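Local coordinates for F5/8 type C domain protein (PDB 4ZRX), which probably hydrolyses alpha-L-fucosides with a TIM-barrel catalytic domain and carries a C-terminal F5/8 type C domain that may bind sugar, at residues Tyr503-Ala508 / Ser539-Asn544; Gln206-Leu211 / Ala215-Met220; Val389-Asp394 / Leu439-Asp444; Ser73-Glu78 / Gly124-Glu129; Ala87-Val92 / Lys343-Phe348. One frame throughout, in Å; residues are numbered along the deposited sequence.

Contact 1 of 5, residues Tyr503-Ala508 / Ser539-Asn544; sequences YAPSKA and SNIMHN
The backbones of Tyr503-Ala508 and Ser539-Asn544 keep well apart where Pro505 faces Ile541, with 8.8 Å between their CA atoms, so side chains must bridge the gap. Ile541 does this with one methyl. Ile541 CD1 lies 3.6 Å from Tyr503 CD2 and 4.0 Å from Pro505 CG. The two side chains of Tyr503 and Ile541 run at about a right angle to each other, and CD1 approaches the phenol ring obliquely. Pro505 meets Ile541 tip to tip. The proline ring also packs on the tyrosine: Pro505 CD sits over the centre of the Tyr503 ring, 3.8 Å above its plane. Ile541 CG1 lies anti to its backbone N, chi1 -157°, and this carries CD1 across to Tyr503 and Pro505. Tyr503 stands at the end of strand 495-503, and its OH is hydrogen-bonded to Ala515 N, which anchors the far end of the ring. Phe538 meets the same ring, and Met514 touches both Tyr503 and Pro505. On the proline side, Ala508 N bonds back to Pro505 O at 2.9 Å and closes a turn. The contact lies among loops of the F5/8 type C domain. All three touching residues are buried and meet through carbon alone, which suggests that close fit and burial of carbon surface, without polar pairing between the two segments, hold the strand end and the loops together.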
# COMPACT_ATOMS: atom_id res chain seq x y z
N TYR A 503 31.64 -2.50 -11.00
CA TYR A 503 31.39 -1.23 -10.33
C TYR A 503 29.97 -0.83 -10.74
O TYR A 503 29.70 -0.74 -11.95
CB TYR A 503 32.41 -0.19 -10.78
CG TYR A 503 32.03 1.23 -10.33
CD1 TYR A 503 31.70 1.51 -8.99
CD2 TYR A 503 32.06 2.29 -11.23
CE1 TYR A 503 31.37 2.83 -8.57
CE2 TYR A 503 31.79 3.60 -10.82
CZ TYR A 503 31.45 3.86 -9.50
OH TYR A 503 31.16 5.16 -9.17
N ALA A 504 29.09 -0.59 -9.75
CA ALA A 504 27.67 -0.26 -9.99
C ALA A 504 27.37 1.00 -9.21
O ALA A 504 27.01 0.92 -8.05
CB ALA A 504 26.76 -1.39 -9.53
N PRO A 505 27.51 2.18 -9.84
CA PRO A 505 27.11 3.42 -9.20
C PRO A 505 25.73 3.29 -8.51
O PRO A 505 24.80 2.78 -9.11
CB PRO A 505 27.03 4.41 -10.37
CG PRO A 505 28.10 3.92 -11.26
CD PRO A 505 28.06 2.42 -11.18
N SER A 506 25.67 3.73 -7.25
CA SER A 506 24.45 3.67 -6.44
C SER A 506 23.25 4.24 -7.21
O SER A 506 23.35 5.33 -7.81
CB SER A 506 24.64 4.45 -5.16
OG SER A 506 23.42 4.46 -4.43
N LYS A 507 22.14 3.48 -7.22
CA LYS A 507 20.89 3.84 -7.89
C LYS A 507 21.01 4.01 -9.41
O LYS A 507 20.10 4.54 -10.07
CB LYS A 507 20.29 5.11 -7.24
CG LYS A 507 20.08 4.95 -5.70
CD LYS A 507 19.55 6.22 -4.98
CE LYS A 507 18.29 6.75 -5.59
NZ LYS A 507 17.76 7.94 -4.83
N ALA A 508 22.14 3.54 -9.97
CA ALA A 508 22.43 3.68 -11.39
C ALA A 508 22.24 5.13 -11.79
O ALA A 508 21.50 5.43 -12.74
CB ALA A 508 21.54 2.74 -12.24
N SER A 539 34.48 3.05 -19.22
CA SER A 539 34.22 3.91 -20.36
C SER A 539 32.74 4.29 -20.42
O SER A 539 31.87 3.43 -20.20
CB SER A 539 34.66 3.26 -21.66
OG SER A 539 36.08 3.17 -21.64
N ASN A 540 32.52 5.58 -20.63
CA ASN A 540 31.19 6.18 -20.80
C ASN A 540 30.30 6.16 -19.57
O ASN A 540 29.09 6.44 -19.66
CB ASN A 540 30.48 5.52 -22.00
CG ASN A 540 29.39 6.40 -22.60
OD1 ASN A 540 29.56 7.62 -22.80
ND2 ASN A 540 28.26 5.76 -22.89
N ILE A 541 30.88 5.86 -18.40
CA ILE A 541 30.04 5.69 -17.18
C ILE A 541 29.30 6.97 -16.79
O ILE A 541 28.21 6.90 -16.25
CB ILE A 541 30.86 5.15 -16.02
CG1 ILE A 541 29.91 4.46 -15.02
CG2 ILE A 541 31.80 6.26 -15.45
CD1 ILE A 541 30.53 3.34 -14.34
N MSE A 542 29.88 8.12 -17.11
CA MSE A 542 29.32 9.42 -16.80
C MSE A 542 28.14 9.75 -17.71
O MSE A 542 27.43 10.69 -17.43
CB MSE A 542 30.41 10.52 -16.83
CG MSE A 542 30.82 11.03 -18.21
SE MSE A 542 31.92 9.75 -19.27
CE MSE A 542 33.62 10.82 -19.15
N HIS A 543 27.94 8.99 -18.78
CA HIS A 543 26.73 9.06 -19.59
C HIS A 543 25.86 7.79 -19.49
O HIS A 543 24.78 7.76 -20.04
CB HIS A 543 27.13 9.28 -21.06
CG HIS A 543 28.01 10.48 -21.25
ND1 HIS A 543 27.59 11.76 -20.95
CD2 HIS A 543 29.29 10.59 -21.69
CE1 HIS A 543 28.56 12.61 -21.21
NE2 HIS A 543 29.60 11.93 -21.67
N ASN A 544 26.35 6.74 -18.84
CA ASN A 544 25.62 5.49 -18.69
C ASN A 544 26.04 4.82 -17.37
O ASN A 544 27.04 4.05 -17.32
CB ASN A 544 25.89 4.55 -19.86
CG ASN A 544 25.16 3.18 -19.68
OD1 ASN A 544 24.43 2.98 -18.71
ND2 ASN A 544 25.40 2.26 -20.56

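Contact 2 of 5, residues Gln206-Leu211 / Ala215-Met220; sequences QTIQRL and AVMAIM
Ile208 meets Ala215, just before the next strand, and Met217 on it, using two of its branches. Ile208 CG2 packs on Ala215 CB at 3.9 Å. The other branch ends in a methyl: Ile208 CD1 lies 3.8 Å from SE of Met217, a selenomethionine. Met217 CG is equally near this methyl, so CD1 rests against the flank of the chain, short of its terminal CE. Ile208 divides its branches by its first torsion: CG1 lies anti to the carbonyl carbon, chi1 -67°, while CG2 lies anti to the backbone N. Met217 is extended beyond CG and stands out from the strand on the side of helix 201-211. Further out, Phe184 of strand 181-184 touches both Ile208 and Met217. Trp201 and Tyr205, from an earlier part of the same helix, also pack on Met217. The backbone N of Met217 is hydrogen-bonded to Asp223 OD2, which helps to fix the strand at this residue. The contact closes a beta-alpha-beta unit of strand 181-184, helix 201-211 and strand 216-219, in the TIM-barrel domain. Strand 216-219 runs parallel to strand 181-184, and Leu173 of helix 158-174 touches Ile208 beside helix 201-211.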
# COMPACT_ATOMS: atom_id res chain seq x y z
N GLN A 206 -28.18 3.91 -6.01
CA GLN A 206 -29.51 3.43 -5.60
C GLN A 206 -29.63 1.92 -5.74
O GLN A 206 -30.16 1.26 -4.85
CB GLN A 206 -30.64 4.17 -6.35
CG GLN A 206 -30.68 5.70 -6.18
CD GLN A 206 -30.43 6.20 -4.76
OE1 GLN A 206 -29.53 7.04 -4.52
NE2 GLN A 206 -31.16 5.64 -3.80
N THR A 207 -28.98 1.35 -6.77
CA THR A 207 -28.96 -0.09 -6.95
C THR A 207 -28.28 -0.77 -5.81
O THR A 207 -28.77 -1.75 -5.27
CB THR A 207 -28.30 -0.45 -8.29
OG1 THR A 207 -29.01 0.19 -9.35
CG2 THR A 207 -28.27 -1.95 -8.57
N ILE A 208 -27.10 -0.25 -5.46
CA ILE A 208 -26.33 -0.81 -4.38
C ILE A 208 -27.13 -0.79 -3.08
O ILE A 208 -27.24 -1.78 -2.37
CB ILE A 208 -24.98 -0.03 -4.21
CG1 ILE A 208 -24.09 -0.26 -5.42
CG2 ILE A 208 -24.34 -0.39 -2.91
CD1 ILE A 208 -22.86 0.71 -5.46
N GLN A 209 -27.69 0.37 -2.77
CA GLN A 209 -28.46 0.53 -1.52
C GLN A 209 -29.67 -0.40 -1.42
O GLN A 209 -30.00 -0.89 -0.33
CB GLN A 209 -28.90 1.98 -1.38
CG GLN A 209 -27.77 2.90 -1.00
CD GLN A 209 -28.22 4.32 -0.93
OE1 GLN A 209 -28.89 4.70 0.03
NE2 GLN A 209 -27.91 5.12 -1.93
N ARG A 210 -30.30 -0.65 -2.56
CA ARG A 210 -31.51 -1.48 -2.57
C ARG A 210 -31.17 -2.93 -2.38
O ARG A 210 -31.81 -3.60 -1.59
CB ARG A 210 -32.29 -1.27 -3.85
CG ARG A 210 -33.50 -2.19 -3.96
CD ARG A 210 -34.42 -1.72 -5.05
NE ARG A 210 -33.67 -1.40 -6.25
CZ ARG A 210 -33.25 -2.27 -7.16
NH1 ARG A 210 -33.53 -3.56 -7.07
NH2 ARG A 210 -32.56 -1.82 -8.20
N LEU A 211 -30.16 -3.40 -3.12
CA LEU A 211 -29.74 -4.79 -3.08
C LEU A 211 -28.83 -5.17 -1.96
O LEU A 211 -28.85 -6.32 -1.51
CB LEU A 211 -29.09 -5.15 -4.40
CG LEU A 211 -30.03 -4.97 -5.61
CD1 LEU A 211 -29.28 -5.20 -6.92
CD2 LEU A 211 -31.24 -5.89 -5.56
N ALA A 215 -23.40 -2.54 2.03
CA ALA A 215 -22.25 -2.23 1.15
C ALA A 215 -21.85 -0.79 1.24
O ALA A 215 -22.73 0.09 1.43
CB ALA A 215 -22.54 -2.53 -0.26
N VAL A 216 -20.56 -0.53 1.08
CA VAL A 216 -20.06 0.80 0.80
C VAL A 216 -19.66 0.94 -0.70
O VAL A 216 -19.14 -0.02 -1.28
CB VAL A 216 -18.86 1.20 1.70
CG1 VAL A 216 -19.35 1.43 3.12
CG2 VAL A 216 -17.75 0.18 1.66
N MSE A 217 -19.93 2.10 -1.26
CA MSE A 217 -19.55 2.45 -2.63
C MSE A 217 -18.25 3.22 -2.59
O MSE A 217 -18.16 4.29 -1.99
CB MSE A 217 -20.66 3.27 -3.31
CG MSE A 217 -20.42 3.53 -4.78
SE MSE A 217 -22.00 4.40 -5.44
CE MSE A 217 -21.47 5.27 -7.07
N ALA A 218 -17.20 2.63 -3.16
CA ALA A 218 -15.82 3.11 -3.04
C ALA A 218 -15.22 3.71 -4.30
O ALA A 218 -15.48 3.25 -5.42
CB ALA A 218 -14.96 1.96 -2.58
N ILE A 219 -14.39 4.74 -4.08
CA ILE A 219 -13.50 5.39 -5.04
C ILE A 219 -14.35 6.39 -5.82
O ILE A 219 -14.42 7.57 -5.42
CB ILE A 219 -12.70 4.43 -5.93
CG1 ILE A 219 -12.12 3.28 -5.10
CG2 ILE A 219 -11.68 5.19 -6.75
CD1 ILE A 219 -11.17 3.66 -3.93
N MSE A 220 -15.03 5.96 -6.89
CA MSE A 220 -16.08 6.80 -7.51
C MSE A 220 -17.32 6.42 -6.73
O MSE A 220 -18.16 5.61 -7.14
CB MSE A 220 -16.22 6.54 -9.01
CG MSE A 220 -15.04 6.89 -9.83
SE MSE A 220 -14.43 8.73 -9.61
CE MSE A 220 -15.98 9.58 -10.29

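Contact 3 of 5, residues Val389-Asp394 / Leu439-Asp444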
# COMPACT_ATOMS: atom_id res chain seq x y z
N VAL A 389 3.38 2.28 19.92
CA VAL A 389 2.16 2.74 20.63
C VAL A 389 1.06 2.88 19.62
O VAL A 389 1.28 3.40 18.51
CB VAL A 389 2.43 4.01 21.42
CG1 VAL A 389 1.17 4.66 21.99
CG2 VAL A 389 3.40 3.73 22.50
N MSE A 390 -0.13 2.47 20.04
CA MSE A 390 -1.34 2.56 19.25
C MSE A 390 -2.38 3.39 20.01
O MSE A 390 -2.58 3.18 21.23
CB MSE A 390 -1.86 1.14 18.97
CG MSE A 390 -3.05 1.14 18.07
SE MSE A 390 -4.59 0.78 19.05
CE MSE A 390 -4.55 -1.03 19.16
N LEU A 391 -3.03 4.29 19.30
CA LEU A 391 -4.06 5.14 19.84
C LEU A 391 -5.32 5.04 18.99
O LEU A 391 -5.21 4.90 17.74
CB LEU A 391 -3.59 6.58 19.87
CG LEU A 391 -2.18 6.75 20.47
CD1 LEU A 391 -1.69 8.07 20.10
CD2 LEU A 391 -2.24 6.63 21.95
N GLN A 392 -6.50 5.17 19.65
CA GLN A 392 -7.76 5.30 18.92
C GLN A 392 -8.63 6.39 19.51
O GLN A 392 -8.68 6.51 20.76
CB GLN A 392 -8.55 3.99 18.95
CG GLN A 392 -7.77 2.82 18.43
CD GLN A 392 -8.62 1.54 18.28
OE1 GLN A 392 -8.70 0.73 19.22
NE2 GLN A 392 -9.27 1.38 17.15
N GLU A 393 -9.39 7.07 18.66
CA GLU A 393 -10.45 7.97 19.07
C GLU A 393 -11.79 7.29 18.89
O GLU A 393 -11.98 6.45 18.00
CB GLU A 393 -10.50 9.24 18.18
CG GLU A 393 -9.55 10.26 18.46
CD GLU A 393 -9.67 11.43 17.47
OE1 GLU A 393 -10.44 12.35 17.77
OE2 GLU A 393 -8.97 11.48 16.46
N ASP A 394 -12.78 7.75 19.64
CA ASP A 394 -14.11 7.30 19.41
C ASP A 394 -14.76 8.04 18.27
O ASP A 394 -15.55 9.00 18.51
CB ASP A 394 -14.98 7.51 20.67
CG ASP A 394 -16.37 6.98 20.51
OD1 ASP A 394 -16.68 6.36 19.46
OD2 ASP A 394 -17.18 7.18 21.51
N LEU A 439 3.05 5.06 30.53
CA LEU A 439 2.97 5.84 29.33
C LEU A 439 2.12 7.03 29.63
O LEU A 439 1.16 6.96 30.44
CB LEU A 439 2.31 4.96 28.27
CG LEU A 439 2.66 5.03 26.86
CD1 LEU A 439 4.13 4.90 26.49
CD2 LEU A 439 1.79 3.95 26.17
N ARG A 440 2.43 8.15 29.04
CA ARG A 440 1.60 9.34 29.19
C ARG A 440 1.26 9.86 27.82
O ARG A 440 2.16 9.95 26.98
CB ARG A 440 2.36 10.42 29.97
CG ARG A 440 1.58 11.68 30.17
CD ARG A 440 2.05 12.45 31.37
NE ARG A 440 3.36 13.03 31.15
CZ ARG A 440 4.13 13.61 32.07
NH1 ARG A 440 3.73 13.73 33.32
NH2 ARG A 440 5.29 14.09 31.71
N VAL A 441 -0.01 10.23 27.60
CA VAL A 441 -0.45 10.80 26.35
C VAL A 441 -1.00 12.17 26.67
O VAL A 441 -1.70 12.37 27.67
CB VAL A 441 -1.57 9.96 25.71
CG1 VAL A 441 -2.05 10.59 24.39
CG2 VAL A 441 -1.08 8.54 25.51
N ARG A 442 -0.57 13.13 25.88
CA ARG A 442 -1.02 14.50 25.99
C ARG A 442 -1.71 14.93 24.71
O ARG A 442 -1.11 14.83 23.64
CB ARG A 442 0.19 15.42 26.25
CG ARG A 442 -0.23 16.84 26.59
CD ARG A 442 0.99 17.72 26.93
NE ARG A 442 1.73 17.10 28.04
CZ ARG A 442 2.90 16.44 27.97
NH1 ARG A 442 3.62 16.35 26.87
NH2 ARG A 442 3.32 15.84 29.07
N ILE A 443 -2.94 15.36 24.79
CA ILE A 443 -3.63 15.93 23.63
C ILE A 443 -3.31 17.40 23.62
O ILE A 443 -3.81 18.19 24.43
CB ILE A 443 -5.15 15.69 23.63
CG1 ILE A 443 -5.49 14.18 23.68
CG2 ILE A 443 -5.74 16.41 22.42
CD1 ILE A 443 -4.77 13.28 22.68
N ASP A 444 -2.40 17.76 22.74
CA ASP A 444 -1.95 19.16 22.60
C ASP A 444 -2.99 20.06 21.96
O ASP A 444 -3.17 21.24 22.38
CB ASP A 444 -0.61 19.23 21.88
CG ASP A 444 0.47 18.41 22.60
OD1 ASP A 444 0.78 18.71 23.77
OD2 ASP A 444 1.02 17.51 21.94
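Val389 and Leu439 point at each other across the gap between two strands and meet tip to tip. Val389 CG2 lies 4.0 Å from Leu439 CD2. Val389 CG2 is anti to the carbonyl carbon, while Val389 CG1 is anti to the backbone N, chi1 171°. One step along, Leu391 CD2 comes to 4.2 Å from Val441 CG2, a looser touch; Leu391 takes two conformations, so this touch is less certain. Both pairs are buried and wholly apolar. The strand backbones stay far apart, with Leu391 CA 9.4 Å from Val441 CA, as expected for strands of two different sheets. Beyond these pairs the strands diverge. Ile443 still points inward but finds its neighbours in Phe404, Trp368 and Thr370. Arg440 and Arg442, between the inward residues of strand 438-446, turn to its outer side. They are partly exposed, and both form salt bridges to Glu407; Arg442 has a second partner in Glu375. On the other strand, Gln392 is also partly exposed and is hydrogen-bonded to Gln454 and to the carbonyl of Tyr425. Strand 388-393 belongs to one antiparallel four-stranded sheet and strand 438-446 to another, so the apolar pairs form part of the filling of a beta-sandwich.

Contact 4 of 5, residues Ser73-Glu78 / Gly124-Glu129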
# COMPACT_ATOMS: atom_id res chain seq x y z
N SER A 73 -5.81 -23.22 -15.60
CA SER A 73 -5.64 -24.66 -15.70
C SER A 73 -6.18 -25.46 -14.54
O SER A 73 -6.50 -26.64 -14.74
CB SER A 73 -4.18 -25.01 -15.96
OG SER A 73 -3.33 -24.48 -14.96
N GLU A 74 -6.25 -24.89 -13.33
CA GLU A 74 -6.73 -25.64 -12.17
C GLU A 74 -7.28 -24.70 -11.10
O GLU A 74 -6.89 -24.76 -9.93
CB GLU A 74 -5.65 -26.52 -11.58
CG GLU A 74 -4.35 -25.81 -11.30
CD GLU A 74 -3.30 -26.70 -10.64
OE1 GLU A 74 -3.57 -27.24 -9.54
OE2 GLU A 74 -2.21 -26.83 -11.20
N LEU A 75 -8.22 -23.88 -11.51
CA LEU A 75 -8.65 -22.78 -10.66
C LEU A 75 -9.22 -23.35 -9.36
O LEU A 75 -10.02 -24.33 -9.38
CB LEU A 75 -9.68 -21.94 -11.36
CG LEU A 75 -10.14 -20.69 -10.59
CD1 LEU A 75 -10.31 -19.48 -11.53
CD2 LEU A 75 -11.39 -20.92 -9.80
N ASP A 76 -8.85 -22.74 -8.24
CA ASP A 76 -9.34 -23.15 -6.94
C ASP A 76 -9.51 -21.93 -6.06
O ASP A 76 -8.54 -21.47 -5.39
CB ASP A 76 -8.38 -24.16 -6.38
CG ASP A 76 -8.83 -24.75 -5.05
OD1 ASP A 76 -9.88 -24.35 -4.50
OD2 ASP A 76 -8.06 -25.58 -4.55
N ALA A 77 -10.72 -21.38 -6.04
CA ALA A 77 -11.03 -20.24 -5.22
C ALA A 77 -11.04 -20.52 -3.71
O ALA A 77 -10.81 -19.57 -2.92
CB ALA A 77 -12.32 -19.60 -5.62
N GLU A 78 -11.25 -21.77 -3.31
CA GLU A 78 -11.07 -22.17 -1.91
C GLU A 78 -9.61 -21.95 -1.47
O GLU A 78 -9.36 -21.55 -0.35
CB GLU A 78 -11.47 -23.61 -1.57
CG GLU A 78 -12.91 -23.95 -1.79
CD GLU A 78 -13.33 -25.33 -1.18
OE1 GLU A 78 -12.51 -25.93 -0.48
OE2 GLU A 78 -14.46 -25.77 -1.41
N GLY A 124 -18.37 -21.90 -16.76
CA GLY A 124 -17.80 -21.40 -15.53
C GLY A 124 -18.35 -20.07 -15.03
O GLY A 124 -18.95 -19.27 -15.78
N ASP A 125 -18.07 -19.80 -13.75
CA ASP A 125 -18.41 -18.53 -13.18
C ASP A 125 -17.43 -18.31 -12.00
O ASP A 125 -17.52 -18.96 -10.97
CB ASP A 125 -19.85 -18.60 -12.68
CG ASP A 125 -20.32 -17.29 -12.07
OD1 ASP A 125 -19.44 -16.46 -11.66
OD2 ASP A 125 -21.56 -17.14 -11.94
N VAL A 126 -16.45 -17.44 -12.22
CA VAL A 126 -15.38 -17.22 -11.22
C VAL A 126 -15.99 -16.59 -9.98
O VAL A 126 -15.58 -16.88 -8.87
CB VAL A 126 -14.28 -16.35 -11.74
CG1 VAL A 126 -13.20 -16.15 -10.70
CG2 VAL A 126 -13.66 -17.01 -13.01
N VAL A 127 -16.92 -15.68 -10.22
CA VAL A 127 -17.56 -14.96 -9.12
C VAL A 127 -18.29 -15.95 -8.22
O VAL A 127 -18.21 -15.89 -7.00
CB VAL A 127 -18.48 -13.85 -9.64
CG1 VAL A 127 -19.09 -13.02 -8.53
CG2 VAL A 127 -17.76 -12.90 -10.63
N LYS A 128 -19.00 -16.90 -8.83
CA LYS A 128 -19.66 -17.93 -8.11
C LYS A 128 -18.70 -18.79 -7.31
O LYS A 128 -18.98 -19.09 -6.14
CB LYS A 128 -20.48 -18.80 -9.08
CG LYS A 128 -21.31 -19.90 -8.35
CD LYS A 128 -22.20 -20.69 -9.33
CE LYS A 128 -21.38 -21.41 -10.35
NZ LYS A 128 -20.06 -22.03 -9.88
N GLU A 129 -17.60 -19.24 -7.91
CA GLU A 129 -16.66 -20.06 -7.19
C GLU A 129 -16.06 -19.30 -5.99
O GLU A 129 -15.89 -19.89 -4.92
CB GLU A 129 -15.54 -20.54 -8.10
CG GLU A 129 -16.08 -21.40 -9.23
CD GLU A 129 -15.11 -22.39 -9.84
OE1 GLU A 129 -14.14 -22.78 -9.18
OE2 GLU A 129 -15.40 -22.86 -11.00
O HOH W 1 -12.40 -24.32 -10.62
O HOH W 2 -13.10 -22.88 -6.71
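Leu75 lays its CD2 methyl against the carboxylate end of Glu129, 3.4 Å from OE1. Its other methyl, CD1, reaches Val126 CG2 at 4.4 Å. The next touch comes from Ala77, whose CB sits 3.6 Å from the backbone O of Glu129. Glu129 is extended beyond CG, which carries its carboxylate along the loop before helix 77-86. There two waters tie it to the backbone. One donates to Glu129 OE1 and to Leu75 O, each at 2.7 Å. The second also donates to Glu129 OE1 and accepts from Ala77 N at 2.9 Å. The other oxygen, OE2, forms a salt bridge with Lys120. Helix 126-137 has its own cap: Asp125 OD1 accepts from Lys128 N, which meets it from above the carboxylate plane. Trp80 of helix 77-86 touches both Leu75 and Val126. The chemistry is thus mixed: one leucine methyl packs against a carboxylate, and two waters link that carboxylate to the loop at Leu75 and to the helix start at Ala77.

Contact 5 of 5, residues Ala87-Val92 / Lys343-Phe348; sequences AGFKMV and KRLKEF
Leu345 meets the other segment at both ends of its side chain. Leu345 CB packs on Ala87 CB at 4.0 Å. From there CG turns anti to the carbonyl carbon, chi1 -72°, and takes the branch toward Phe89. Leu345 CD2 then comes to the ring edge, near the ring plane, 3.9 Å from Phe89 CE2. Phe89 CZ is almost as close to it. The leucine thus lies crosswise to the phenylalanine side chain. A water also joins the two backbones: it donates to Ala87 O at 2.8 Å and to Leu345 O at 3.0 Å. Ala87 O also accepts from Arg352, further along helix 339-356. Residues 87-90 make the turn between helix 77-86 and strand 91-97 of the TIM barrel. Gly88, with positive phi (100°), ends the helix in a Schellman motif. Helix 339-356 thus packs against the helix-to-strand corner. Leu84 of helix 77-86 touches both Phe89 and Leu345, and Phe89 also rests on Leu44 and Ala46 of strand 44-48. On helix 339-356, Arg344 NE forms a salt bridge with Glu347 OE1 at 2.8 Å, a nearly straight bond (166°). Arg344 NH1 bonds the carbonyl of Lys306.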
# COMPACT_ATOMS: atom_id res chain seq x y z
N ALA A 87 -4.18 -15.66 6.46
CA ALA A 87 -3.30 -14.48 6.47
C ALA A 87 -3.87 -13.24 7.12
O ALA A 87 -3.19 -12.25 7.21
CB ALA A 87 -2.87 -14.14 5.05
N GLY A 88 -5.10 -13.28 7.60
CA GLY A 88 -5.68 -12.24 8.37
C GLY A 88 -6.60 -11.27 7.70
O GLY A 88 -7.02 -10.29 8.33
N PHE A 89 -6.91 -11.47 6.42
CA PHE A 89 -7.78 -10.57 5.69
C PHE A 89 -9.23 -10.72 6.07
O PHE A 89 -9.68 -11.82 6.40
CB PHE A 89 -7.60 -10.73 4.16
CG PHE A 89 -6.23 -10.39 3.71
CD1 PHE A 89 -5.88 -9.07 3.51
CD2 PHE A 89 -5.25 -11.34 3.64
CE1 PHE A 89 -4.61 -8.73 3.16
CE2 PHE A 89 -3.94 -11.00 3.30
CZ PHE A 89 -3.62 -9.69 3.05
N LYS A 90 -9.95 -9.60 6.03
CA LYS A 90 -11.34 -9.56 6.45
C LYS A 90 -12.35 -9.45 5.33
O LYS A 90 -13.54 -9.50 5.57
CB LYS A 90 -11.59 -8.44 7.51
CG LYS A 90 -10.76 -8.59 8.72
CD LYS A 90 -11.03 -9.86 9.54
CE LYS A 90 -10.27 -9.81 10.85
NZ LYS A 90 -10.70 -10.82 11.84
N MSE A 91 -11.88 -9.25 4.11
CA MSE A 91 -12.74 -9.23 2.95
C MSE A 91 -11.84 -9.59 1.75
O MSE A 91 -10.63 -9.35 1.76
CB MSE A 91 -13.35 -7.85 2.74
CG MSE A 91 -14.34 -7.80 1.68
SE MSE A 91 -15.10 -6.08 1.38
CE MSE A 91 -13.56 -5.42 0.50
N VAL A 92 -12.45 -10.19 0.76
CA VAL A 92 -11.82 -10.36 -0.54
C VAL A 92 -12.60 -9.59 -1.57
O VAL A 92 -13.87 -9.57 -1.59
CB VAL A 92 -11.68 -11.83 -0.92
CG1 VAL A 92 -10.87 -12.58 0.12
CG2 VAL A 92 -12.97 -12.53 -1.02
N LYS A 343 3.85 -17.78 0.88
CA LYS A 343 4.86 -17.79 1.90
C LYS A 343 5.01 -16.40 2.52
O LYS A 343 5.14 -16.27 3.73
CB LYS A 343 6.19 -18.24 1.33
CG LYS A 343 7.26 -18.51 2.36
CD LYS A 343 8.50 -19.05 1.69
CE LYS A 343 9.58 -19.23 2.72
NZ LYS A 343 10.63 -20.09 2.19
N ARG A 344 5.02 -15.38 1.67
CA ARG A 344 5.18 -14.02 2.15
C ARG A 344 3.94 -13.53 2.98
O ARG A 344 4.11 -12.83 4.00
CB ARG A 344 5.49 -13.07 0.99
CG ARG A 344 5.68 -11.65 1.42
CD ARG A 344 6.83 -11.40 2.41
NE ARG A 344 7.97 -12.28 2.21
CZ ARG A 344 8.81 -12.22 1.18
NH1 ARG A 344 8.68 -11.31 0.21
NH2 ARG A 344 9.81 -13.12 1.13
N LEU A 345 2.76 -13.94 2.60
CA LEU A 345 1.56 -13.63 3.36
C LEU A 345 1.57 -14.27 4.73
O LEU A 345 1.16 -13.65 5.70
CB LEU A 345 0.29 -14.04 2.61
CG LEU A 345 -0.07 -13.17 1.40
CD1 LEU A 345 -1.24 -13.75 0.66
CD2 LEU A 345 -0.37 -11.72 1.84
N LYS A 346 2.06 -15.52 4.80
CA LYS A 346 2.21 -16.22 6.07
C LYS A 346 3.22 -15.49 6.96
O LYS A 346 2.99 -15.30 8.16
CB LYS A 346 2.67 -17.65 5.87
CG LYS A 346 1.56 -18.48 5.24
CD LYS A 346 1.94 -19.96 5.06
CE LYS A 346 0.79 -20.73 4.48
NZ LYS A 346 1.28 -22.00 3.93
N GLU A 347 4.34 -15.13 6.38
CA GLU A 347 5.37 -14.34 7.10
C GLU A 347 4.81 -13.04 7.66
O GLU A 347 5.13 -12.65 8.77
CB GLU A 347 6.57 -14.05 6.24
CG GLU A 347 7.41 -15.32 5.96
CD GLU A 347 8.46 -15.10 4.86
OE1 GLU A 347 8.59 -13.95 4.33
OE2 GLU A 347 9.19 -16.09 4.56
N PHE A 348 4.00 -12.36 6.85
CA PHE A 348 3.42 -11.09 7.23
C PHE A 348 2.42 -11.30 8.35
O PHE A 348 2.39 -10.55 9.33
CB PHE A 348 2.84 -10.48 5.97
CG PHE A 348 2.20 -9.12 6.10
CD1 PHE A 348 2.68 -8.12 6.95
CD2 PHE A 348 1.14 -8.79 5.24
CE1 PHE A 348 2.11 -6.88 6.99
CE2 PHE A 348 0.52 -7.55 5.30
CZ PHE A 348 1.02 -6.56 6.16
O HOH W 3 -0.81 -11.48 6.04

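In the fold
Contacts 2, 4 and 5 lie in the alpha-L-fucosidase domain. Contacts 4 and 5 interleave along the chain: helix 77-86, strand 91-97 and helix 126-137 follow one another, and the centres of contacts 4 and 5 are about 20 Å apart. Contact 2 falls in the sequence between the two segments of contact 5. Both reach the same barrel sheet, with nearest atoms about 7 Å apart. Contact 3 comes next in the chain, between two four-stranded antiparallel sheets, about 28 Å from contact 5 between centres. Contact 1 comes last, in the F5/8 type C domain, and its centre lies about 52 Å from that of contact 2. The protein is thus built of successive modules, each with its own interior packing.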